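Local coordinates for protein MAR1 Ribonuclease (Caenorhabditis elegans, PDB 2B34) that probably acts as a hydrolase of the isochorismatase family and is named a ribonuclease, its natural substrate being uncertain, at residues A[25-28]-A[32-35]; A[37-42]-A[133-138]; A[142-147]-A[189-194]. One frame throughout, in Å; residues are numbered along the deposited sequence.

Contact 1 of 3, residues A[25-28]-A[32-35]; sequences KFAS and YFPE
Ala-27 lies over one face of the Phe-33 ring and touches it with backbone as well as side chain. Its CA is 3.5 Å from the centroid of the Phe-33 ring and only 15° off the ring normal. This is a CH-pi contact. Beside it the methyl makes an apolar contact near the rim, where CB of Ala-27 is 3.6 Å from CE2 of Phe-33. The root of the aromatic side chain is close as well, with CB of Phe-33 3.4 Å from the carbonyl O of Ala-27. Phe-33 reaches this place because its CG is anti to the backbone N (chi1 -170°), which carries the ring off the helix toward the loop.

The contact sits at the start of helix 33-49, the first helix after strand 15-20 in this alpha/beta fold. Tyr-32 is the N-cap residue, and Phe-33 opens the helix. Residues 25-28 belong to the loop that leads there from the strand. Phe-33 also touches Val-68 and Ile-109, and its buried ring thus lies between residues 26-27, the loop at Val-68 and strand 103-109.

The Phe-26 side is looser. Its CB meets CE1 of Phe-33 at 4.0 Å, but its own ring turns away and packs on Ile-109. The two aromatic rings do not stack. A serine in place of Phe-33 would probably open a gap under Ala-27 and leave the loop less firmly seated on the helix start. The outer side of the contact is solvent-facing: Ala-27 itself is exposed, although its CA and CB rest on the ring.

Contact 2 of 3, residues A[37-42]-A[133-138]; sequences ITTSRR and VDAVSS
Thr-39 presents its methyl and its CB to the backbone and side chain of Asp-134. CB of Thr-39 is 3.4 Å from the carbonyl O of Asp-134. CG2 of Thr-39 sits over the face of the carboxylate, 3.9 Å from CG of Asp-134, and the two side chains cross at about a right angle. CG2 also reaches CB of Ala-135 at 4.0 Å.

The rotamer of Thr-39 divides its two branches. CG2 is anti to the backbone N and faces the 133-138 segment. OG1 is anti to the carbonyl carbon (chi1 -55°) and turns back to hydrogen-bond the carbonyl O of Glu-35, one helical turn earlier. The same OG1 is 2.6 Å from a water. That water lies 2.8 Å from O of Asp-134 and can donate to it, though other acceptors compete for its protons. Ser-40 OG also turns back to the helix (chi1 -63°), to the carbonyl O of Ile-36. From there OG of Ser-40 touches CB of Ala-135 at 3.5 Å. The methyl of Ala-135 points at the helix and meets both hydroxyl-bearing residues.

The contact lays helix 33-49 on the corner that the chain turns at residues 133-135, within strand 128-137 of the parallel sheet. Ser-40 and Ala-135 also touch Val-107 of the neighbouring strand 103-109.

All four touching residues are buried. Ser-40 OG and Asp-134 OD2, which hydrogen-bonds Ser-161 OG, are satisfied outside the contact. Thr-39 OG1 divides between Glu-35 O and the water. This leaves methyl packing and one bridging water to join helix and strand.

Contact 3 of 3, residues A[142-147]-A[189-194]; sequences TDRHFA and PDTGLV
Both terminal nitrogens of Arg-144 bond Thr-191, NH2 to the hydroxyl and NH1 to the carbonyl. NH2 of Arg-144 donates to OG1 of Thr-191 at 2.8 Å. This bond is nearly straight, at 172°, and OG1 lies in the guanidinium plane. NH1 of Arg-144 donates to the carbonyl O of Thr-191 at 2.9 Å. That bond is more bent, at 143°, but it falls on a lone pair in the carbonyl plane. The arginine comes off helix 141-154 with CG anti to the backbone N. Its chain is extended from CG to NE, and this carries the guanidinium across to the loop. Thr-191 sets OG1 between its backbone N and carbonyl carbon (chi1 62°), which turns the hydroxyl to the edge of the guanidinium.

Leu-193 makes a van der Waals contact with the flat group: its CD2 sits over the centre of one face, 3.7 Å from CZ of Arg-144. Its CD1 is 3.6 Å from NH2 of Arg-144. The same leucine packs on Phe-146 of the third subunit.

Within the loop, Gly-192 N donates to OD2 of Asp-190 at 2.9 Å, forming an Asx turn. The carbonyl O of Gly-192 hydrogen-bonds Ser-197 OG of the fourth subunit. The loop thus borders both the third and the fourth subunit.

Arg-144 also donates from NE to the carbonyl O of Val-136 and from NH2 to that of Val-133. These two oxygens and the two of Thr-191 make four acceptors, none of them a carboxylate. The buried positive charge is likely to be offset by the dipoles of three carbonyls and a hydroxyl, which tie helix, strand and C-terminal loop together.

How the contacts relate
The three contacts come in series along the chain. Contacts 1 and 2 share helix 33-49: contact 1 uses its start, contact 2 the turns that follow, and their centres are about 10 Å apart. Contact 2 holds that helix against strand 128-137 of the parallel sheet. This strand leads on to helix 141-154, which carries contact 3. Centre to centre, contact 3 is about 11 Å from contact 2 and 14 Å from contact 1. Segment 189-194 returns to the first helix and the residue before it. Pro-189 packs on Glu-35 and Thr-39, and Thr-191 on Tyr-32 and Glu-35. The late loop thus ties the helix 33-49 side to helix 141-154, beside the other subunits.

Contact 1 of 3, residues A[25-28]-A[32-35]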
loop_
_atom_site.group_PDB
_atom_site.type_symbol
_atom_site.label_atom_id
_atom_site.label_comp_id
_atom_site.label_asym_id
_atom_site.label_seq_id
_atom_site.Cartn_x
_atom_site.Cartn_y
_atom_site.Cartn_z
ATOM N N LYS A 25 -20.386 22.264 -13.605
ATOM C CA LYS A 25 -19.289 22.554 -14.538
ATOM C C LYS A 25 -18.119 21.561 -14.496
ATOM O O LYS A 25 -17.207 21.642 -15.315
ATOM C CB LYS A 25 -18.768 23.978 -14.325
ATOM C CG LYS A 25 -19.635 25.076 -14.932
ATOM C CD LYS A 25 -19.379 25.215 -16.432
ATOM C CE LYS A 25 -19.358 26.680 -16.869
ATOM N NZ LYS A 25 -18.083 27.367 -16.480
ATOM N N PHE A 26 -18.152 20.633 -13.546
ATOM C CA PHE A 26 -17.125 19.600 -13.431
ATOM C C PHE A 26 -17.443 18.366 -14.264
ATOM O O PHE A 26 -16.579 17.507 -14.449
ATOM C CB PHE A 26 -16.992 19.148 -11.983
ATOM C CG PHE A 26 -16.224 20.087 -11.110
ATOM C CD1 PHE A 26 -14.833 20.109 -11.144
ATOM C CD2 PHE A 26 -16.891 20.918 -10.212
ATOM C CE1 PHE A 26 -14.117 20.964 -10.316
ATOM C CE2 PHE A 26 -16.184 21.773 -9.378
ATOM C CZ PHE A 26 -14.795 21.797 -9.431
ATOM N N ALA A 27 -18.683 18.276 -14.747
ATOM C CA ALA A 27 -19.202 17.055 -15.383
ATOM C C ALA A 27 -18.295 16.441 -16.445
ATOM O O ALA A 27 -18.162 15.222 -16.518
ATOM C CB ALA A 27 -20.604 17.285 -15.953
ATOM N N SER A 28 -17.676 17.286 -17.260
ATOM C CA SER A 28 -16.891 16.803 -18.386
ATOM C C SER A 28 -15.390 16.749 -18.081
ATOM O O SER A 28 -14.598 16.349 -18.931
ATOM C CB SER A 28 -17.182 17.645 -19.634
ATOM O OG SER A 28 -16.422 18.835 -19.641
ATOM N N TYR A 32 -14.894 9.295 -14.392
ATOM C CA TYR A 32 -16.062 8.605 -13.833
ATOM C C TYR A 32 -17.054 9.539 -13.130
ATOM O O TYR A 32 -17.600 9.199 -12.077
ATOM C CB TYR A 32 -15.642 7.469 -12.883
ATOM C CG TYR A 32 -14.613 6.519 -13.451
ATOM C CD1 TYR A 32 -14.992 5.447 -14.263
ATOM C CD2 TYR A 32 -13.257 6.688 -13.171
ATOM C CE1 TYR A 32 -14.040 4.566 -14.782
ATOM C CE2 TYR A 32 -12.302 5.817 -13.685
ATOM C CZ TYR A 32 -12.699 4.761 -14.488
ATOM O OH TYR A 32 -11.747 3.901 -14.990
ATOM N N PHE A 33 -17.294 10.713 -13.713
ATOM C CA PHE A 33 -18.232 11.664 -13.115
ATOM C C PHE A 33 -19.644 11.067 -12.934
ATOM O O PHE A 33 -20.193 11.115 -11.831
ATOM C CB PHE A 33 -18.265 12.989 -13.891
ATOM C CG PHE A 33 -19.021 14.083 -13.187
ATOM C CD1 PHE A 33 -18.422 14.810 -12.159
ATOM C CD2 PHE A 33 -20.333 14.383 -13.542
ATOM C CE1 PHE A 33 -19.118 15.828 -11.499
ATOM C CE2 PHE A 33 -21.037 15.395 -12.885
ATOM C CZ PHE A 33 -20.426 16.121 -11.864
ATOM N N PRO A 34 -20.229 10.489 -14.005
ATOM C CA PRO A 34 -21.559 9.890 -13.855
ATOM C C PRO A 34 -21.655 8.804 -12.777
ATOM O O PRO A 34 -22.655 8.744 -12.054
ATOM C CB PRO A 34 -21.831 9.313 -15.247
ATOM C CG PRO A 34 -21.020 10.178 -16.169
ATOM C CD PRO A 34 -19.750 10.382 -15.399
ATOM N N GLU A 35 -20.628 7.962 -12.676
ATOM C CA GLU A 35 -20.582 6.875 -11.686
ATOM C C GLU A 35 -20.568 7.423 -10.260
ATOM O O GLU A 35 -21.309 6.965 -9.386
ATOM C CB GLU A 35 -19.335 6.005 -11.911
ATOM C CG GLU A 35 -19.365 5.132 -13.163
ATOM C CD GLU A 35 -18.791 5.801 -14.406
ATOM O OE1 GLU A 35 -18.798 7.043 -14.506
ATOM O OE2 GLU A 35 -18.335 5.070 -15.307
#

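Contact 2 of 3, residues A[37-42]-A[133-138]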
loop_
_atom_site.group_PDB
_atom_site.type_symbol
_atom_site.label_atom_id
_atom_site.label_comp_id
_atom_site.label_asym_id
_atom_site.label_seq_id
_atom_site.Cartn_x
_atom_site.Cartn_y
_atom_site.Cartn_z
ATOM N N ILE A 37 -21.520 10.377 -9.235
ATOM C CA ILE A 37 -22.814 10.997 -8.936
ATOM C C ILE A 37 -23.819 9.945 -8.467
ATOM O O ILE A 37 -24.449 10.111 -7.422
ATOM C CB ILE A 37 -23.387 11.776 -10.160
ATOM C CG1 ILE A 37 -22.516 12.998 -10.502
ATOM C CG2 ILE A 37 -24.877 12.148 -9.945
ATOM C CD1 ILE A 37 -22.195 13.947 -9.331
ATOM N N THR A 38 -23.953 8.863 -9.236
ATOM C CA THR A 38 -24.824 7.750 -8.855
ATOM C C THR A 38 -24.495 7.237 -7.452
ATOM O O THR A 38 -25.388 7.036 -6.629
ATOM C CB THR A 38 -24.749 6.585 -9.878
ATOM O OG1 THR A 38 -25.206 7.048 -11.152
ATOM C CG2 THR A 38 -25.622 5.416 -9.447
ATOM N N THR A 39 -23.208 7.040 -7.187
ATOM C CA THR A 39 -22.760 6.490 -5.910
ATOM C C THR A 39 -22.874 7.515 -4.773
ATOM O O THR A 39 -23.272 7.159 -3.665
ATOM C CB THR A 39 -21.335 5.913 -6.024
ATOM O OG1 THR A 39 -21.309 4.962 -7.091
ATOM C CG2 THR A 39 -20.926 5.210 -4.746
ATOM N N SER A 40 -22.541 8.776 -5.052
ATOM C CA SER A 40 -22.754 9.852 -4.073
ATOM C C SER A 40 -24.236 9.985 -3.709
ATOM O O SER A 40 -24.564 10.250 -2.555
ATOM C CB SER A 40 -22.197 11.194 -4.565
ATOM O OG SER A 40 -20.785 11.135 -4.735
ATOM N N ARG A 41 -25.124 9.790 -4.685
ATOM C CA ARG A 41 -26.576 9.804 -4.422
ATOM C C ARG A 41 -27.001 8.686 -3.462
ATOM O O ARG A 41 -27.907 8.875 -2.648
ATOM C CB ARG A 41 -27.375 9.763 -5.736
ATOM C CG ARG A 41 -28.917 9.742 -5.595
ATOM C CD ARG A 41 -29.499 10.952 -4.835
ATOM N NE ARG A 41 -30.902 10.717 -4.485
ATOM C CZ ARG A 41 -31.943 11.037 -5.253
ATOM N NH1 ARG A 41 -31.757 11.634 -6.423
ATOM N NH2 ARG A 41 -33.177 10.760 -4.850
ATOM N N ARG A 42 -26.336 7.531 -3.545
ATOM C CA ARG A 42 -26.591 6.416 -2.618
ATOM C C ARG A 42 -26.304 6.785 -1.166
ATOM O O ARG A 42 -27.080 6.437 -0.267
ATOM C CB ARG A 42 -25.783 5.173 -3.009
ATOM C CG ARG A 42 -26.264 4.505 -4.272
ATOM C CD ARG A 42 -25.315 3.408 -4.724
ATOM N NE ARG A 42 -25.804 2.746 -5.935
ATOM C CZ ARG A 42 -25.592 1.468 -6.231
ATOM N NH1 ARG A 42 -24.909 0.687 -5.403
ATOM N NH2 ARG A 42 -26.077 0.965 -7.353
ATOM N N VAL A 133 -14.255 5.809 -1.723
ATOM C CA VAL A 133 -13.412 5.827 -2.922
ATOM C C VAL A 133 -14.185 5.706 -4.243
ATOM O O VAL A 133 -13.750 6.231 -5.270
ATOM C CB VAL A 133 -12.273 4.756 -2.853
ATOM C CG1 VAL A 133 -11.332 5.036 -1.681
ATOM C CG2 VAL A 133 -12.836 3.337 -2.772
ATOM N N ASP A 134 -15.329 5.025 -4.214
ATOM C CA ASP A 134 -16.167 4.902 -5.408
ATOM C C ASP A 134 -17.121 6.093 -5.615
ATOM O O ASP A 134 -17.975 6.080 -6.510
ATOM C CB ASP A 134 -16.900 3.550 -5.456
ATOM C CG ASP A 134 -17.663 3.217 -4.174
ATOM O OD1 ASP A 134 -17.460 3.867 -3.128
ATOM O OD2 ASP A 134 -18.476 2.270 -4.218
ATOM N N ALA A 135 -16.948 7.123 -4.791
ATOM C CA ALA A 135 -17.719 8.355 -4.885
ATOM C C ALA A 135 -16.780 9.566 -4.865
ATOM O O ALA A 135 -17.223 10.712 -4.711
ATOM C CB ALA A 135 -18.731 8.427 -3.748
ATOM N N VAL A 136 -15.484 9.297 -5.030
ATOM C CA VAL A 136 -14.431 10.323 -5.021
ATOM C C VAL A 136 -13.537 10.158 -6.259
ATOM O O VAL A 136 -13.092 9.050 -6.569
ATOM C CB VAL A 136 -13.589 10.264 -3.710
ATOM C CG1 VAL A 136 -12.335 11.137 -3.801
ATOM C CG2 VAL A 136 -14.426 10.687 -2.506
ATOM N N SER A 137 -13.290 11.256 -6.972
ATOM C CA SER A 137 -12.492 11.214 -8.199
ATOM C C SER A 137 -11.790 12.544 -8.527
ATOM O O SER A 137 -11.988 13.543 -7.837
ATOM C CB SER A 137 -13.362 10.764 -9.377
ATOM O OG SER A 137 -12.561 10.415 -10.485
ATOM N N SER A 138 -10.975 12.530 -9.586
ATOM C CA SER A 138 -10.233 13.704 -10.058
ATOM C C SER A 138 -10.294 13.789 -11.582
ATOM O O SER A 138 -10.800 12.878 -12.236
ATOM C CB SER A 138 -8.760 13.617 -9.638
ATOM O OG SER A 138 -8.608 13.590 -8.234
HETATM O O HOH W 1 -19.202 4.452 -8.469
#

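Contact 3 of 3, residues A[142-147]-A[189-194]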
loop_
_atom_site.group_PDB
_atom_site.type_symbol
_atom_site.label_atom_id
_atom_site.label_comp_id
_atom_site.label_asym_id
_atom_site.label_seq_id
_atom_site.Cartn_x
_atom_site.Cartn_y
_atom_site.Cartn_z
ATOM N N THR A 142 -4.000 9.614 -12.118
ATOM C CA THR A 142 -2.812 9.637 -11.262
ATOM C C THR A 142 -3.060 10.476 -10.011
ATOM O O THR A 142 -2.697 10.067 -8.901
ATOM C CB THR A 142 -1.567 10.137 -12.041
ATOM O OG1 THR A 142 -1.348 9.284 -13.170
ATOM C CG2 THR A 142 -0.313 10.121 -11.166
ATOM N N ASP A 143 -3.684 11.638 -10.198
ATOM C CA ASP A 143 -4.059 12.523 -9.090
ATOM C C ASP A 143 -4.967 11.821 -8.077
ATOM O O ASP A 143 -4.731 11.900 -6.872
ATOM C CB ASP A 143 -4.730 13.798 -9.622
ATOM C CG ASP A 143 -3.724 14.828 -10.117
ATOM O OD1 ASP A 143 -2.545 14.765 -9.706
ATOM O OD2 ASP A 143 -4.109 15.705 -10.919
ATOM N N ARG A 144 -5.993 11.138 -8.586
ATOM C CA ARG A 144 -6.946 10.374 -7.774
ATOM C C ARG A 144 -6.257 9.224 -7.030
ATOM O O ARG A 144 -6.472 9.034 -5.828
ATOM C CB ARG A 144 -8.060 9.817 -8.669
ATOM C CG ARG A 144 -9.209 9.129 -7.924
ATOM C CD ARG A 144 -10.112 8.362 -8.884
ATOM N NE ARG A 144 -11.231 7.720 -8.191
ATOM C CZ ARG A 144 -11.967 6.732 -8.691
ATOM N NH1 ARG A 144 -11.703 6.235 -9.895
ATOM N NH2 ARG A 144 -12.962 6.221 -7.973
ATOM N N HIS A 145 -5.441 8.463 -7.760
ATOM C CA HIS A 145 -4.725 7.311 -7.211
ATOM C C HIS A 145 -3.903 7.703 -5.989
ATOM O O HIS A 145 -4.011 7.086 -4.930
ATOM C CB HIS A 145 -3.818 6.691 -8.282
ATOM C CG HIS A 145 -3.213 5.377 -7.884
ATOM N ND1 HIS A 145 -1.945 5.272 -7.348
ATOM C CD2 HIS A 145 -3.693 4.114 -7.958
ATOM C CE1 HIS A 145 -1.676 4.002 -7.100
ATOM N NE2 HIS A 145 -2.721 3.277 -7.461
ATOM N N PHE A 146 -3.091 8.745 -6.139
ATOM C CA PHE A 146 -2.220 9.168 -5.059
ATOM C C PHE A 146 -2.924 10.014 -4.011
ATOM O O PHE A 146 -2.438 10.122 -2.892
ATOM C CB PHE A 146 -0.958 9.841 -5.609
ATOM C CG PHE A 146 0.015 8.862 -6.198
ATOM C CD1 PHE A 146 0.948 8.219 -5.384
ATOM C CD2 PHE A 146 -0.031 8.543 -7.553
ATOM C CE1 PHE A 146 1.836 7.285 -5.915
ATOM C CE2 PHE A 146 0.855 7.612 -8.097
ATOM C CZ PHE A 146 1.793 6.985 -7.275
ATOM N N ALA A 147 -4.074 10.591 -4.368
ATOM C CA ALA A 147 -4.930 11.256 -3.387
ATOM C C ALA A 147 -5.279 10.265 -2.289
ATOM O O ALA A 147 -5.122 10.569 -1.111
ATOM C CB ALA A 147 -6.190 11.790 -4.030
ATOM N N PRO A 189 -21.470 1.408 -9.411
ATOM C CA PRO A 189 -20.750 1.382 -10.680
ATOM C C PRO A 189 -19.232 1.378 -10.489
ATOM O O PRO A 189 -18.708 2.106 -9.638
ATOM C CB PRO A 189 -21.199 2.677 -11.363
ATOM C CG PRO A 189 -22.524 2.983 -10.756
ATOM C CD PRO A 189 -22.409 2.544 -9.338
ATOM N N ASP A 190 -18.552 0.551 -11.282
ATOM C CA ASP A 190 -17.100 0.428 -11.258
ATOM C C ASP A 190 -16.415 1.719 -11.678
ATOM O O ASP A 190 -16.834 2.373 -12.633
ATOM C CB ASP A 190 -16.653 -0.702 -12.191
ATOM C CG ASP A 190 -15.137 -0.817 -12.287
ATOM O OD1 ASP A 190 -14.537 -1.471 -11.413
ATOM O OD2 ASP A 190 -14.548 -0.250 -13.233
ATOM N N THR A 191 -15.349 2.074 -10.966
ATOM C CA THR A 191 -14.530 3.230 -11.324
ATOM C C THR A 191 -13.045 2.887 -11.500
ATOM O O THR A 191 -12.164 3.709 -11.229
ATOM C CB THR A 191 -14.721 4.403 -10.331
ATOM O OG1 THR A 191 -14.297 4.003 -9.024
ATOM C CG2 THR A 191 -16.182 4.830 -10.281
ATOM N N GLY A 192 -12.786 1.665 -11.967
ATOM C CA GLY A 192 -11.440 1.210 -12.334
ATOM C C GLY A 192 -10.393 1.153 -11.233
ATOM O O GLY A 192 -9.189 1.235 -11.508
ATOM N N LEU A 193 -10.848 0.997 -9.992
ATOM C CA LEU A 193 -9.962 1.042 -8.827
ATOM C C LEU A 193 -9.178 -0.251 -8.573
ATOM O O LEU A 193 -8.171 -0.240 -7.868
ATOM C CB LEU A 193 -10.754 1.428 -7.576
ATOM C CG LEU A 193 -11.264 2.872 -7.513
ATOM C CD1 LEU A 193 -12.343 3.011 -6.453
ATOM C CD2 LEU A 193 -10.118 3.866 -7.276
ATOM N N VAL A 194 -9.643 -1.355 -9.144
ATOM C CA VAL A 194 -9.027 -2.658 -8.912
ATOM C C VAL A 194 -8.097 -3.022 -10.072
ATOM O O VAL A 194 -8.523 -3.004 -11.228
ATOM C CB VAL A 194 -10.092 -3.766 -8.711
ATOM C CG1 VAL A 194 -9.437 -5.079 -8.265
ATOM C CG2 VAL A 194 -11.116 -3.324 -7.696
#